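Local structure of mannose recognizing lectin (Marasmius oreades, 4TKC) at residues L11-V16 against M63-N68; I17-A22 against F32-E37; S27-F32 against F43-R48; N39-L44 against S52-N57. The protein probably binds carbohydrate as a bulb-type lectin, holding mannose in two separate pockets. All coordinates share one frame; numbering follows the deposited sequence.

Overall arrangement
Interaction 2 is the buried one of the four, interactions 1 and 3 are partly buried, and interaction 4 lies at the surface. Interactions 2, 3 and 4 all reach one antiparallel sheet, running from strand 21-24 through 30-34 and 40-44 to 48-53; interactions 2 and 3 share Phe32, and 3 and 4 share Phe43 and Leu44. Interaction 1 lies where the chain passes between the two other sheets; it shares strand 15-18 with interaction 2, and Leu11 packs on Ile17. Chemistry follows place: aliphatic and aromatic groups fill interaction 2, a salt bridge closes the end of interaction 3, amide and carboxylate bonds close interaction 4, and interaction 1 passes from a methionine core to a mannose pocket.

Interaction 1 (L11-V16 against M63-N68); sequences LPENGV and MQTDGN. With BMA (beta-D-mannopyranose), chain B.
Met63 packs against the type II turn Pro12-Gly15 of the bulb-type lectin fold, where the chain passes from strand 10-12 to strand 15-18. The packing is closest here. The amide of Asn14 donates to Met63 O (2.8 Å), while Met63 N donates to Gly15 O (3.0 Å). The CA-H of Glu13 adds a weaker contact to the same Met63 O, which thus receives two groups from the turn. A chi1 of 174° swings CG away from the backbone N, and Met63 lays CB and CG against the carbonyl oxygens of Leu11 and Pro12; its flexible thioether then bends away toward Tyr91. Leu11 slides past it in the opposite sense, CD2 lying 3.9 Å from Met63 CB, a suitable branched filler for this buried end.

Toward Thr65, which is exposed, the contact becomes thinner and wetter. Its methyl CG2 sits 3.4 Å from Asn14 ND2, and one water accepts from Thr65 N and donates to Asn14 OD1. Glu13 crosses Thr65 at about a right angle, but its carboxylate is held mainly by His89 and Tyr91 N. The backbone O of Asn14 is hydrogen-bonded to the OH of Tyr7 of the second subunit.

Thr65 belongs to the type I turn Gln64-Gly67, where Gly67 fits the positive phi. Asp66 OD1 accepts from Asn68 N, an Asx turn that probably helps to hold Asp66 beside the sugar. Mannose O2 donates to Asp66 OD2 (2.6 Å) and accepts from Asn68 ND2 (3.1 Å).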
# COMPACT_ATOMS: atom_id res chain seq x y z
N LEU A 11 -6.82 -5.29 -4.39
CA LEU A 11 -5.41 -4.89 -4.39
C LEU A 11 -4.90 -4.93 -5.82
O LEU A 11 -4.70 -6.00 -6.37
CB LEU A 11 -4.58 -5.85 -3.52
CG LEU A 11 -3.27 -5.26 -3.00
CD1 LEU A 11 -3.52 -4.03 -2.13
CD2 LEU A 11 -2.48 -6.30 -2.24
N PRO A 12 -4.78 -3.78 -6.47
CA PRO A 12 -4.22 -3.74 -7.83
C PRO A 12 -2.67 -3.83 -7.84
O PRO A 12 -2.06 -3.92 -6.78
CB PRO A 12 -4.67 -2.37 -8.35
CG PRO A 12 -5.01 -1.57 -7.15
CD PRO A 12 -5.04 -2.43 -5.94
N GLU A 13 -2.09 -3.95 -9.03
CA GLU A 13 -0.62 -3.87 -9.16
C GLU A 13 -0.06 -2.64 -8.45
O GLU A 13 -0.67 -1.58 -8.45
CB GLU A 13 -0.18 -3.89 -10.62
CG GLU A 13 -0.50 -5.23 -11.31
CD GLU A 13 0.02 -5.29 -12.75
OE1 GLU A 13 0.95 -4.52 -13.08
OE2 GLU A 13 -0.52 -6.07 -13.56
N ASN A 14 1.00 -2.95 -7.73
CA ASN A 14 1.67 -1.98 -6.81
C ASN A 14 0.90 -1.72 -5.54
O ASN A 14 1.28 -0.89 -4.72
CB ASN A 14 2.01 -0.63 -7.48
CG ASN A 14 3.09 -0.78 -8.50
OD1 ASN A 14 4.12 -1.43 -8.23
ND2 ASN A 14 2.83 -0.30 -9.71
N GLY A 15 -0.19 -2.43 -5.33
CA GLY A 15 -0.92 -2.29 -4.10
C GLY A 15 -0.23 -3.01 -2.95
O GLY A 15 0.17 -4.18 -3.09
N VAL A 16 -0.32 -2.43 -1.75
CA VAL A 16 0.26 -3.01 -0.57
C VAL A 16 -0.66 -2.87 0.62
O VAL A 16 -1.21 -1.80 0.89
CB VAL A 16 1.60 -2.32 -0.18
CG1 VAL A 16 2.03 -2.76 1.21
CG2 VAL A 16 2.66 -2.70 -1.19
N MET A 63 0.62 -6.93 -4.28
CA MET A 63 0.22 -7.43 -5.60
C MET A 63 1.19 -6.79 -6.60
O MET A 63 1.15 -5.55 -6.81
CB MET A 63 -1.25 -7.06 -5.90
CG MET A 63 -1.75 -7.40 -7.29
SD MET A 63 -2.08 -9.14 -7.56
CE MET A 63 -0.56 -9.70 -8.28
N GLN A 64 2.16 -7.54 -7.07
CA GLN A 64 3.28 -6.94 -7.80
C GLN A 64 3.03 -6.79 -9.29
O GLN A 64 2.26 -7.57 -9.91
CB GLN A 64 4.51 -7.82 -7.61
CG GLN A 64 4.90 -7.98 -6.15
CD GLN A 64 6.14 -8.80 -5.93
OE1 GLN A 64 6.54 -9.64 -6.76
NE2 GLN A 64 6.73 -8.62 -4.76
N THR A 65 3.83 -5.90 -9.89
CA THR A 65 3.75 -5.71 -11.32
C THR A 65 4.26 -6.92 -12.13
O THR A 65 4.00 -7.00 -13.33
CB THR A 65 4.56 -4.50 -11.76
OG1 THR A 65 5.88 -4.65 -11.26
CG2 THR A 65 3.96 -3.19 -11.20
N ASP A 66 4.93 -7.89 -11.48
CA ASP A 66 5.24 -9.16 -12.18
C ASP A 66 4.10 -10.19 -12.19
O ASP A 66 4.28 -11.26 -12.77
CB ASP A 66 6.58 -9.76 -11.70
CG ASP A 66 6.54 -10.30 -10.28
OD1 ASP A 66 5.45 -10.21 -9.65
OD2 ASP A 66 7.60 -10.83 -9.82
N GLY A 67 2.96 -9.82 -11.60
CA GLY A 67 1.80 -10.74 -11.53
C GLY A 67 1.79 -11.55 -10.26
O GLY A 67 0.84 -12.30 -10.04
N ASN A 68 2.90 -11.62 -9.56
CA ASN A 68 2.99 -12.39 -8.32
C ASN A 68 2.39 -11.61 -7.17
O ASN A 68 2.66 -10.42 -7.06
CB ASN A 68 4.43 -12.82 -7.99
CG ASN A 68 4.52 -14.13 -7.20
OD1 ASN A 68 3.52 -14.82 -6.91
ND2 ASN A 68 5.76 -14.48 -6.83
C1 BMA B . 9.65 -13.95 -7.49
C2 BMA B . 9.22 -12.49 -7.57
C3 BMA B . 9.73 -11.81 -6.31
C4 BMA B . 9.25 -12.55 -5.05
C5 BMA B . 9.61 -14.03 -5.09
C6 BMA B . 9.11 -14.75 -3.84
O1 BMA B . 9.19 -14.55 -8.70
O2 BMA B . 7.80 -12.38 -7.73
O3 BMA B . 9.29 -10.44 -6.34
O4 BMA B . 9.85 -11.98 -3.88
O5 BMA B . 9.07 -14.56 -6.32
O6 BMA B . 8.49 -16.02 -4.10
O HOH W 1 4.93 -4.16 -7.93

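Interaction 2 (I17-A22 against F32-E37); sequences IGRGYA and FRVTDE
Ile17, Val34 and Phe32 make a buried apolar contact where strand 15-18 leaves one sheet and turns into strand 21-24 of the next, the strand that pairs with 30-34 in a beta hairpin. Ile17 reaches both partners at once: its CD1 comes to 3.7 Å from Phe32 CD2, approaching the ring obliquely, while its CG2 meets Val34 CG2 at 3.9 Å. A chi1 of -42° sets CG1 beside the backbone N and leaves CG2 opposite it, dividing the two branches between the phenylalanine and the valine, a task suited to a beta-branched residue.

The type II turn Gly18-Tyr21 folds over Val34. Gly20 N donates to Val34 O (2.9 Å), and Val34 N returns a longer but nearly straight bond to Tyr21 O (3.2 Å, 176°). Gly20, with its positive phi, suits the third place of this turn. Farther along, Ala22 lies close against the chain, its CB 3.1 Å from Phe32 O, where a small side chain fits.

Arg19 crosses Val34 at about a right angle. Its extended chain carries CG past Thr35 O at 3.4 Å, and Asp36 O lies over one guanidinium face. NE and NH1 bond to Ala58 O and Asn57 OD1, and Tyr21 OH bonds to Ser59 O and Arg19 N of the second subunit. The arginine methylenes therefore serve the contact while the polar ends of Arg19 and Tyr21 are satisfied outside it.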
# COMPACT_ATOMS: atom_id res chain seq x y z
N ILE A 17 -0.87 -4.02 1.30
CA ILE A 17 -1.55 -4.04 2.60
C ILE A 17 -0.57 -4.30 3.74
O ILE A 17 0.11 -5.33 3.74
CB ILE A 17 -2.51 -5.25 2.76
CG1 ILE A 17 -3.33 -5.53 1.53
CG2 ILE A 17 -3.40 -5.06 3.98
CD1 ILE A 17 -4.20 -6.75 1.69
N GLY A 18 -0.41 -3.34 4.66
CA GLY A 18 0.41 -3.59 5.81
C GLY A 18 -0.36 -3.96 7.06
O GLY A 18 -1.57 -4.20 6.98
N ARG A 19 0.33 -4.14 8.18
CA ARG A 19 -0.28 -4.55 9.46
C ARG A 19 -1.31 -3.54 9.92
O ARG A 19 -1.01 -2.31 9.92
CB ARG A 19 0.76 -4.74 10.55
CG ARG A 19 1.78 -5.81 10.23
CD ARG A 19 2.81 -5.98 11.32
NE ARG A 19 3.67 -7.12 11.06
CZ ARG A 19 4.69 -7.50 11.82
NH1 ARG A 19 5.41 -8.56 11.51
NH2 ARG A 19 4.95 -6.84 12.93
N GLY A 20 -2.51 -4.04 10.22
CA GLY A 20 -3.62 -3.19 10.60
C GLY A 20 -4.52 -2.74 9.43
O GLY A 20 -5.42 -1.93 9.64
N TYR A 21 -4.18 -3.19 8.22
CA TYR A 21 -4.94 -2.86 7.02
C TYR A 21 -5.53 -4.15 6.45
O TYR A 21 -5.00 -5.24 6.71
CB TYR A 21 -4.08 -2.05 6.00
CG TYR A 21 -3.53 -0.76 6.60
CD1 TYR A 21 -2.49 -0.84 7.50
CD2 TYR A 21 -4.25 0.42 6.53
CE1 TYR A 21 -2.00 0.30 8.12
CE2 TYR A 21 -3.74 1.58 7.14
CZ TYR A 21 -2.69 1.47 8.00
OH TYR A 21 -2.19 2.58 8.65
N ALA A 22 -6.48 -3.98 5.55
CA ALA A 22 -7.23 -5.15 5.01
C ALA A 22 -7.95 -4.79 3.73
O ALA A 22 -8.32 -3.61 3.53
CB ALA A 22 -8.21 -5.69 6.03
N PHE A 32 -9.76 -9.58 4.29
CA PHE A 32 -8.44 -10.14 4.07
C PHE A 32 -7.45 -9.21 4.77
O PHE A 32 -7.16 -8.08 4.32
CB PHE A 32 -8.13 -10.21 2.59
CG PHE A 32 -6.78 -10.80 2.28
CD1 PHE A 32 -6.40 -12.05 2.75
CD2 PHE A 32 -5.83 -10.05 1.60
CE1 PHE A 32 -5.18 -12.60 2.43
CE2 PHE A 32 -4.60 -10.60 1.29
CZ PHE A 32 -4.28 -11.87 1.70
N ARG A 33 -6.93 -9.69 5.89
CA ARG A 33 -6.19 -8.87 6.85
C ARG A 33 -4.73 -9.21 6.90
O ARG A 33 -4.35 -10.39 6.86
CB ARG A 33 -6.71 -9.22 8.26
CG ARG A 33 -8.18 -9.10 8.50
CD ARG A 33 -8.58 -9.73 9.83
NE ARG A 33 -10.01 -9.56 10.02
CZ ARG A 33 -10.71 -10.03 11.04
NH1 ARG A 33 -10.13 -10.80 11.97
NH2 ARG A 33 -12.02 -9.75 11.10
N VAL A 34 -3.90 -8.19 7.15
CA VAL A 34 -2.55 -8.44 7.66
C VAL A 34 -2.52 -7.92 9.11
O VAL A 34 -2.90 -6.76 9.37
CB VAL A 34 -1.48 -7.73 6.80
CG1 VAL A 34 -0.08 -7.93 7.37
CG2 VAL A 34 -1.52 -8.24 5.37
N THR A 35 -2.24 -8.82 10.05
CA THR A 35 -2.46 -8.53 11.47
C THR A 35 -1.22 -7.98 12.13
O THR A 35 -0.09 -8.20 11.65
CB THR A 35 -3.00 -9.75 12.26
OG1 THR A 35 -1.94 -10.67 12.51
CG2 THR A 35 -4.15 -10.45 11.50
N ASP A 36 -1.42 -7.32 13.27
CA ASP A 36 -0.28 -6.81 14.06
C ASP A 36 0.57 -7.98 14.57
O ASP A 36 1.75 -7.83 14.82
CB ASP A 36 -0.74 -5.95 15.23
CG ASP A 36 -1.42 -4.65 14.79
OD1 ASP A 36 -1.01 -4.07 13.76
OD2 ASP A 36 -2.34 -4.18 15.50
N GLU A 37 -0.05 -9.17 14.66
CA GLU A 37 0.65 -10.39 15.06
C GLU A 37 1.43 -11.00 13.86
O GLU A 37 2.08 -12.03 14.00
CB GLU A 37 -0.34 -11.42 15.66
CG GLU A 37 -1.02 -10.97 16.96
CD GLU A 37 -2.01 -9.82 16.78
OE1 GLU A 37 -2.77 -9.82 15.78
OE2 GLU A 37 -2.09 -8.94 17.67

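Interaction 3 (S27-F32 against F43-R48); sequences SGRVEF and FLDDSR
The guanidinium of Arg29 and the carboxylate of Asp45 lie almost in one plane, 14° apart, and meet edge to edge. Arg29 grips side-on with two nitrogens, one to each oxygen: NE donates to OD1 of Asp45 at 2.9 Å and NH2 to OD2 at 2.8 Å. OD1 is met through its syn lone pair and lies in the guanidinium plane, and OD2 is approached from the syn side, slightly above the carboxylate plane. Over one guanidinium face sits Leu44, whose CD1 is 3.7 Å from Arg29 NH2, so an aliphatic methyl covers the flat cation while its edge carries the polar bonds. A bend at chi3 (55°) turns the arginine, otherwise extended as far as CD, alongside the aspartate so that both point the same way.

Behind this salt bridge, strands 30-34 and 40-44 run antiparallel as a beta hairpin. Glu31 and Phe43 form a hydrogen-bonded pair, Glu31 N donating to Phe43 O (3.0 Å) and Phe43 N to Glu31 O (2.8 Å). The neighbouring Val30 and Leu44 are a non-hydrogen-bonded pair on the other face, and their side chains put CG2 of the valine 3.9 Å from CD1 of the leucine in the buried layer. Glu31 faces the same way as Phe43, its carboxylate held by His5 and Arg33.

Just past the pairing, Arg29 O accepts from Asp45 N (2.8 Å) and from a water that in turn accepts from Asp46 N. Ser47 and Arg48 both oppose Leu44, a classic beta bulge, and both their amides donate to Leu44 O.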
# COMPACT_ATOMS: atom_id res chain seq x y z
N SER A 27 -19.87 -6.49 0.67
CA SER A 27 -20.86 -6.88 1.66
C SER A 27 -20.44 -6.54 3.08
O SER A 27 -21.28 -6.53 3.99
CB SER A 27 -21.10 -8.39 1.62
OG SER A 27 -19.95 -9.09 2.07
N GLY A 28 -19.14 -6.31 3.29
CA GLY A 28 -18.64 -6.15 4.65
C GLY A 28 -18.30 -7.44 5.39
O GLY A 28 -17.76 -7.40 6.51
N ARG A 29 -18.70 -8.59 4.82
CA ARG A 29 -18.60 -9.88 5.55
C ARG A 29 -17.25 -10.56 5.42
O ARG A 29 -16.86 -11.31 6.30
CB ARG A 29 -19.69 -10.87 5.12
CG ARG A 29 -21.13 -10.35 5.26
CD ARG A 29 -22.17 -11.41 4.93
NE ARG A 29 -21.98 -12.61 5.75
CZ ARG A 29 -22.40 -13.83 5.43
NH1 ARG A 29 -23.09 -14.05 4.31
NH2 ARG A 29 -21.93 -14.83 6.16
N VAL A 30 -16.50 -10.23 4.36
CA VAL A 30 -15.30 -10.99 4.07
C VAL A 30 -14.12 -10.00 4.10
O VAL A 30 -14.19 -8.97 3.44
CB VAL A 30 -15.38 -11.67 2.68
CG1 VAL A 30 -14.18 -12.61 2.48
CG2 VAL A 30 -16.69 -12.47 2.53
N GLU A 31 -13.11 -10.32 4.90
CA GLU A 31 -12.00 -9.39 5.15
C GLU A 31 -10.70 -10.17 5.05
O GLU A 31 -10.47 -11.17 5.74
CB GLU A 31 -12.17 -8.76 6.53
CG GLU A 31 -11.26 -7.54 6.75
CD GLU A 31 -11.56 -6.85 8.06
OE1 GLU A 31 -11.63 -7.54 9.09
OE2 GLU A 31 -11.57 -5.60 8.08
N PHE A 32 -9.76 -9.58 4.29
CA PHE A 32 -8.44 -10.14 4.07
C PHE A 32 -7.45 -9.21 4.77
O PHE A 32 -7.16 -8.08 4.32
CB PHE A 32 -8.13 -10.21 2.59
CG PHE A 32 -6.78 -10.80 2.28
CD1 PHE A 32 -6.40 -12.05 2.75
CD2 PHE A 32 -5.83 -10.05 1.60
CE1 PHE A 32 -5.18 -12.60 2.43
CE2 PHE A 32 -4.60 -10.60 1.29
CZ PHE A 32 -4.28 -11.87 1.70
N PHE A 43 -11.08 -13.73 6.78
CA PHE A 43 -12.13 -13.98 7.78
C PHE A 43 -13.51 -13.70 7.21
O PHE A 43 -13.73 -12.80 6.40
CB PHE A 43 -11.88 -13.08 9.01
CG PHE A 43 -11.13 -13.76 10.12
CD1 PHE A 43 -9.74 -13.79 10.15
CD2 PHE A 43 -11.82 -14.43 11.11
CE1 PHE A 43 -9.06 -14.47 11.15
CE2 PHE A 43 -11.15 -15.11 12.12
CZ PHE A 43 -9.78 -15.13 12.14
N LEU A 44 -14.45 -14.55 7.60
CA LEU A 44 -15.89 -14.34 7.39
C LEU A 44 -16.54 -13.88 8.70
O LEU A 44 -16.43 -14.57 9.73
CB LEU A 44 -16.57 -15.66 6.96
CG LEU A 44 -18.05 -15.54 6.57
CD1 LEU A 44 -18.32 -14.59 5.40
CD2 LEU A 44 -18.57 -16.95 6.25
N ASP A 45 -17.33 -12.81 8.61
CA ASP A 45 -18.08 -12.27 9.74
C ASP A 45 -17.26 -12.09 11.02
O ASP A 45 -17.78 -12.28 12.12
CB ASP A 45 -19.28 -13.17 10.00
CG ASP A 45 -20.18 -13.25 8.82
OD1 ASP A 45 -20.38 -12.25 8.11
OD2 ASP A 45 -20.79 -14.31 8.66
N ASP A 46 -15.99 -11.71 10.86
CA ASP A 46 -15.09 -11.49 12.01
C ASP A 46 -15.10 -12.70 12.97
O ASP A 46 -14.74 -12.59 14.13
CB ASP A 46 -15.48 -10.18 12.74
CG ASP A 46 -14.38 -9.66 13.63
OD1 ASP A 46 -13.19 -9.90 13.32
OD2 ASP A 46 -14.72 -9.06 14.67
N SER A 47 -15.35 -13.88 12.41
CA SER A 47 -15.62 -15.06 13.22
C SER A 47 -14.91 -16.30 12.65
O SER A 47 -14.21 -17.04 13.37
CB SER A 47 -17.15 -15.27 13.28
OG SER A 47 -17.55 -16.61 13.55
N ARG A 48 -15.01 -16.49 11.35
CA ARG A 48 -14.60 -17.76 10.72
C ARG A 48 -13.37 -17.55 9.83
O ARG A 48 -13.43 -16.82 8.86
CB ARG A 48 -15.80 -18.30 9.94
CG ARG A 48 -15.59 -19.50 9.06
CD ARG A 48 -16.94 -19.94 8.52
NE ARG A 48 -16.79 -20.92 7.45
CZ ARG A 48 -17.80 -21.31 6.66
NH1 ARG A 48 -19.03 -20.76 6.76
NH2 ARG A 48 -17.53 -22.19 5.70
O HOH W 2 -14.63 -10.82 8.52

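Interaction 4 (N39-L44 against S52-N57); sequences NIQLFL and SVDGKN
Asn39, just ahead of strand 40-44, crosses Asp54 at about a right angle and passes its amide oxygen to the loop beyond: Gly55 N donates to Asn39 OD1 (2.9 Å, 166°). With CG beside the backbone N (chi1 -56°), that oxygen is carried over to Gly55, where the positive phi suits glycine. A water that accepts from Asn57 N lies near OD1 and may donate to it.

Ile40 follows as a hydrogen-bonded antiparallel pair with Val53 in the hairpin of strands 40-44 and 48-53. Ile40 N donates to Val53 O (3.0 Å) and Val53 N to Ile40 O (2.7 Å). Their beta-branched side chains share a face, and Ile40 continues inward onto Phe32 and Trp51.

Gln41 comes next, a non-hydrogen-bonded partner of Ser52 on the other face. Its long chain reaches past the end of the neighbouring strand, where NE2 donates to Asp54 OD1 (2.9 Å), meeting it from above the carboxylate plane; amide and carboxylate are turned 77° apart. Ser52 OG donates to the second oxygen, Asp54 OD2 (2.9 Å), which also pairs with Lys49. Bonds at both oxygens restrict the carboxylate's rotation, and the neighbouring lysine would probably favour its charged form.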
# COMPACT_ATOMS: atom_id res chain seq x y z
N ASN A 39 0.16 -12.10 10.97
CA ASN A 39 -0.54 -13.11 10.21
C ASN A 39 -1.32 -12.57 9.03
O ASN A 39 -1.75 -11.41 9.04
CB ASN A 39 -1.47 -13.94 11.12
CG ASN A 39 -0.72 -14.57 12.27
OD1 ASN A 39 0.40 -15.04 12.09
ND2 ASN A 39 -1.26 -14.47 13.47
N ILE A 40 -1.46 -13.39 8.00
CA ILE A 40 -2.22 -13.06 6.81
C ILE A 40 -3.49 -13.93 6.81
O ILE A 40 -3.42 -15.18 6.79
CB ILE A 40 -1.42 -13.34 5.52
CG1 ILE A 40 -0.08 -12.59 5.55
CG2 ILE A 40 -2.22 -12.93 4.30
CD1 ILE A 40 0.85 -13.01 4.44
N GLN A 41 -4.64 -13.27 6.96
CA GLN A 41 -5.87 -14.03 7.32
C GLN A 41 -7.08 -13.52 6.57
O GLN A 41 -7.34 -12.32 6.49
CB GLN A 41 -6.10 -13.91 8.82
CG GLN A 41 -4.94 -14.42 9.65
CD GLN A 41 -5.22 -14.39 11.13
OE1 GLN A 41 -5.87 -13.48 11.64
NE2 GLN A 41 -4.75 -15.43 11.84
N LEU A 42 -7.88 -14.48 6.11
CA LEU A 42 -9.12 -14.22 5.42
C LEU A 42 -10.22 -14.66 6.38
O LEU A 42 -10.35 -15.87 6.69
CB LEU A 42 -9.22 -15.04 4.13
CG LEU A 42 -10.42 -14.75 3.22
CD1 LEU A 42 -10.32 -13.34 2.64
CD2 LEU A 42 -10.53 -15.81 2.12
N PHE A 43 -11.08 -13.73 6.78
CA PHE A 43 -12.13 -13.98 7.78
C PHE A 43 -13.51 -13.70 7.21
O PHE A 43 -13.73 -12.80 6.40
CB PHE A 43 -11.88 -13.08 9.01
CG PHE A 43 -11.13 -13.76 10.12
CD1 PHE A 43 -9.74 -13.79 10.15
CD2 PHE A 43 -11.82 -14.43 11.11
CE1 PHE A 43 -9.06 -14.47 11.15
CE2 PHE A 43 -11.15 -15.11 12.12
CZ PHE A 43 -9.78 -15.13 12.14
N LEU A 44 -14.45 -14.55 7.60
CA LEU A 44 -15.89 -14.34 7.39
C LEU A 44 -16.54 -13.88 8.70
O LEU A 44 -16.43 -14.57 9.73
CB LEU A 44 -16.57 -15.66 6.96
CG LEU A 44 -18.05 -15.54 6.57
CD1 LEU A 44 -18.32 -14.59 5.40
CD2 LEU A 44 -18.57 -16.95 6.25
N SER A 52 -5.59 -18.88 5.91
CA SER A 52 -4.54 -18.07 6.52
C SER A 52 -3.15 -18.56 6.25
O SER A 52 -2.93 -19.69 5.91
CB SER A 52 -4.73 -18.01 8.03
OG SER A 52 -4.58 -19.31 8.59
N VAL A 53 -2.20 -17.61 6.38
CA VAL A 53 -0.77 -17.92 6.53
C VAL A 53 -0.34 -17.33 7.88
O VAL A 53 -0.22 -16.12 8.04
CB VAL A 53 0.10 -17.31 5.39
CG1 VAL A 53 1.59 -17.51 5.69
CG2 VAL A 53 -0.29 -17.93 4.05
N ASP A 54 -0.17 -18.20 8.87
CA ASP A 54 0.06 -17.77 10.24
C ASP A 54 1.46 -18.14 10.69
O ASP A 54 2.06 -19.05 10.15
CB ASP A 54 -0.92 -18.51 11.17
CG ASP A 54 -2.38 -18.15 10.90
OD1 ASP A 54 -2.66 -16.98 10.52
OD2 ASP A 54 -3.24 -19.01 11.11
N GLY A 55 2.03 -17.33 11.57
CA GLY A 55 3.27 -17.69 12.22
C GLY A 55 4.55 -17.18 11.55
O GLY A 55 5.64 -17.57 11.94
N LYS A 56 4.39 -16.57 10.38
CA LYS A 56 5.57 -16.14 9.62
C LYS A 56 5.99 -14.66 9.72
O LYS A 56 6.91 -14.25 9.01
CB LYS A 56 5.39 -16.56 8.14
CG LYS A 56 5.09 -18.05 8.03
CD LYS A 56 5.19 -18.58 6.60
CE LYS A 56 6.62 -18.64 6.09
NZ LYS A 56 6.73 -19.28 4.74
N ASN A 57 5.42 -13.93 10.67
CA ASN A 57 5.85 -12.52 10.90
C ASN A 57 5.71 -11.68 9.63
O ASN A 57 6.58 -10.84 9.32
CB ASN A 57 7.28 -12.45 11.44
CG ASN A 57 7.54 -11.16 12.16
OD1 ASN A 57 6.70 -10.65 12.90
ND2 ASN A 57 8.71 -10.58 11.89
O HOH W 3 3.33 -14.34 12.63